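Local coordinates for protein Lys-gingipain W83 (Porphyromonas gingivalis, PDB 4ITC) that cleaves proteins after lysine as a secreted cysteine protease, this chain being its calcium-binding K1 cleaved adhesin domain; isolated adhesin domains are hemolytic in vitro, at residues Gly27-Asn32 with Tyr46-Gly51. Sequence-based numbering, arbitrary orientation.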
loop_
_atom_site.group_PDB
_atom_site.type_symbol
_atom_site.label_atom_id
_atom_site.label_comp_id
_atom_site.label_asym_id
_atom_site.label_seq_id
_atom_site.Cartn_x
_atom_site.Cartn_y
_atom_site.Cartn_z
ATOM N N GLY A 27 -9.781 0.215 7.212
ATOM C CA GLY A 27 -8.334 0.039 7.058
ATOM C C GLY A 27 -8.018 -0.523 5.691
ATOM O O GLY A 27 -8.861 -0.536 4.772
ATOM N N TRP A 28 -6.813 -1.071 5.580
ATOM C CA TRP A 28 -6.426 -1.788 4.362
ATOM C C TRP A 28 -7.302 -3.046 4.260
ATOM O O TRP A 28 -7.520 -3.731 5.273
ATOM C CB TRP A 28 -4.946 -2.207 4.390
ATOM C CG TRP A 28 -3.998 -1.054 4.183
ATOM C CD1 TRP A 28 -3.388 -0.271 5.139
ATOM C CD2 TRP A 28 -3.533 -0.580 2.925
ATOM N NE1 TRP A 28 -2.609 0.673 4.538
ATOM C CE2 TRP A 28 -2.656 0.494 3.172
ATOM C CE3 TRP A 28 -3.791 -0.955 1.599
ATOM C CZ2 TRP A 28 -2.018 1.187 2.154
ATOM C CZ3 TRP A 28 -3.170 -0.272 0.582
ATOM C CH2 TRP A 28 -2.293 0.813 0.860
ATOM N N LYS A 29 -7.782 -3.334 3.062
ATOM C CA LYS A 29 -8.788 -4.385 2.809
ATOM C C LYS A 29 -8.361 -5.179 1.584
ATOM O O LYS A 29 -7.706 -4.669 0.698
ATOM C CB LYS A 29 -10.133 -3.733 2.489
ATOM C CG LYS A 29 -10.803 -3.083 3.652
ATOM C CD LYS A 29 -11.965 -2.233 3.175
ATOM C CE LYS A 29 -12.592 -1.462 4.308
ATOM N NZ LYS A 29 -13.829 -0.782 3.840
ATOM N N PRO A 30 -8.778 -6.425 1.499
ATOM C CA PRO A 30 -8.581 -7.212 0.293
ATOM C C PRO A 30 -9.502 -6.765 -0.836
ATOM O O PRO A 30 -10.707 -6.567 -0.620
ATOM C CB PRO A 30 -8.976 -8.630 0.752
ATOM C CG PRO A 30 -9.944 -8.401 1.844
ATOM C CD PRO A 30 -9.515 -7.148 2.542
ATOM N N GLY A 31 -8.941 -6.658 -2.041
ATOM C CA GLY A 31 -9.695 -6.326 -3.224
ATOM C C GLY A 31 -9.515 -7.427 -4.234
ATOM O O GLY A 31 -8.469 -8.069 -4.283
ATOM N N ASN A 32 -10.534 -7.650 -5.046
ATOM C CA ASN A 32 -10.329 -8.522 -6.199
ATOM C C ASN A 32 -11.204 -8.199 -7.368
ATOM O O ASN A 32 -12.146 -7.390 -7.264
ATOM C CB ASN A 32 -10.518 -9.971 -5.822
ATOM C CG ASN A 32 -11.702 -10.166 -4.974
ATOM O OD1 ASN A 32 -11.605 -10.329 -3.742
ATOM N ND2 ASN A 32 -12.864 -10.062 -5.603
ATOM N N TYR A 46 -6.338 -2.640 -0.827
ATOM C CA TYR A 46 -6.672 -1.247 -1.052
ATOM C C TYR A 46 -7.070 -0.561 0.243
ATOM O O TYR A 46 -7.425 -1.199 1.248
ATOM C CB TYR A 46 -7.787 -1.096 -2.074
ATOM C CG TYR A 46 -9.150 -1.517 -1.586
ATOM C CD1 TYR A 46 -9.514 -2.861 -1.554
ATOM C CD2 TYR A 46 -10.074 -0.588 -1.190
ATOM C CE1 TYR A 46 -10.760 -3.238 -1.150
ATOM C CE2 TYR A 46 -11.344 -0.954 -0.767
ATOM C CZ TYR A 46 -11.681 -2.295 -0.740
ATOM O OH TYR A 46 -12.960 -2.679 -0.319
ATOM N N SER A 47 -6.950 0.769 0.233
ATOM C CA SER A 47 -7.320 1.596 1.351
ATOM C C SER A 47 -8.050 2.823 0.815
ATOM O O SER A 47 -7.708 3.380 -0.234
ATOM C CB SER A 47 -6.081 1.990 2.136
ATOM O OG SER A 47 -6.372 2.867 3.195
ATOM N N GLU A 48 -9.097 3.237 1.544
ATOM C CA GLU A 48 -10.059 4.240 1.103
ATOM C C GLU A 48 -9.806 5.631 1.678
ATOM O O GLU A 48 -9.690 5.809 2.909
ATOM C CB GLU A 48 -11.455 3.806 1.559
ATOM C CG GLU A 48 -11.905 2.484 0.969
ATOM C CD GLU A 48 -12.990 1.829 1.793
ATOM O OE1 GLU A 48 -14.095 1.638 1.202
ATOM O OE2 GLU A 48 -12.777 1.551 3.011
ATOM N N SER A 49 -9.840 6.650 0.808
ATOM C CA SER A 49 -10.035 8.030 1.246
ATOM C C SER A 49 -11.446 8.559 1.020
ATOM O O SER A 49 -11.750 9.689 1.426
ATOM C CB SER A 49 -9.010 8.950 0.565
ATOM O OG SER A 49 -9.337 9.172 -0.765
ATOM N N PHE A 50 -12.288 7.741 0.386
ATOM C CA PHE A 50 -13.714 8.002 0.181
ATOM C C PHE A 50 -14.348 6.630 0.073
ATOM O O PHE A 50 -13.846 5.781 -0.658
ATOM C CB PHE A 50 -13.919 8.775 -1.119
ATOM C CG PHE A 50 -15.377 9.113 -1.422
ATOM C CD1 PHE A 50 -16.159 8.220 -2.115
ATOM C CD2 PHE A 50 -15.942 10.271 -0.930
ATOM C CE1 PHE A 50 -17.493 8.502 -2.386
ATOM C CE2 PHE A 50 -17.274 10.569 -1.188
ATOM C CZ PHE A 50 -18.030 9.679 -1.915
ATOM N N GLY A 51 -15.463 6.433 0.767
ATOM C CA GLY A 51 -16.173 5.130 0.730
ATOM C C GLY A 51 -17.486 5.254 -0.058
ATOM O O GLY A 51 -18.210 6.243 0.044
HETATM O O HOH W 1 -10.225 1.629 3.805
HETATM O O HOH W 2 -14.982 -1.137 0.830
HETATM O O HOH W 3 -13.037 -5.434 0.516
#
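Lys-29 and Tyr-46 form an antiparallel hydrogen-bonded pair, Lys-29 N giving to Tyr-46 O (2.8 Å) and Tyr-46 N to Lys-29 O (2.9 Å), although the two strand segments run at 113° to each other. They belong to a beta hairpin of the cleaved adhesin beta-sandwich in which 29-32 is the outer strand and 43-48 goes on to pair with 161-171; the hairpin illustrates how one face can be charged and hydrated and the other buried. On the face carrying Lys-29 and Tyr-46, the lysine CB lies over the tyrosine ring, 4.1 Å from its centroid, in a CH-pi contact. The extended lysine chain then passes the phenol and brings NZ to Glu-48 OE2 (2.7 Å), a salt bridge entering from above the carboxylate plane. One water joins NZ, Tyr-46 OH and Glu-48 OE1, tying phenol to ion pair. On the inner face, Ser-47 CB sits squarely over the six-membered ring of buried Trp-28. With OG anti to the backbone N (chi1 176°), the serine hydroxyl turns from the indole to His-153 ND1 and to ND2 of Asn-62, a calcium ligand. Near that calcium site, a second water donates to Gly-27 O and Glu-48 OE2 and accepts from Glu-48 N at 3.0 Å.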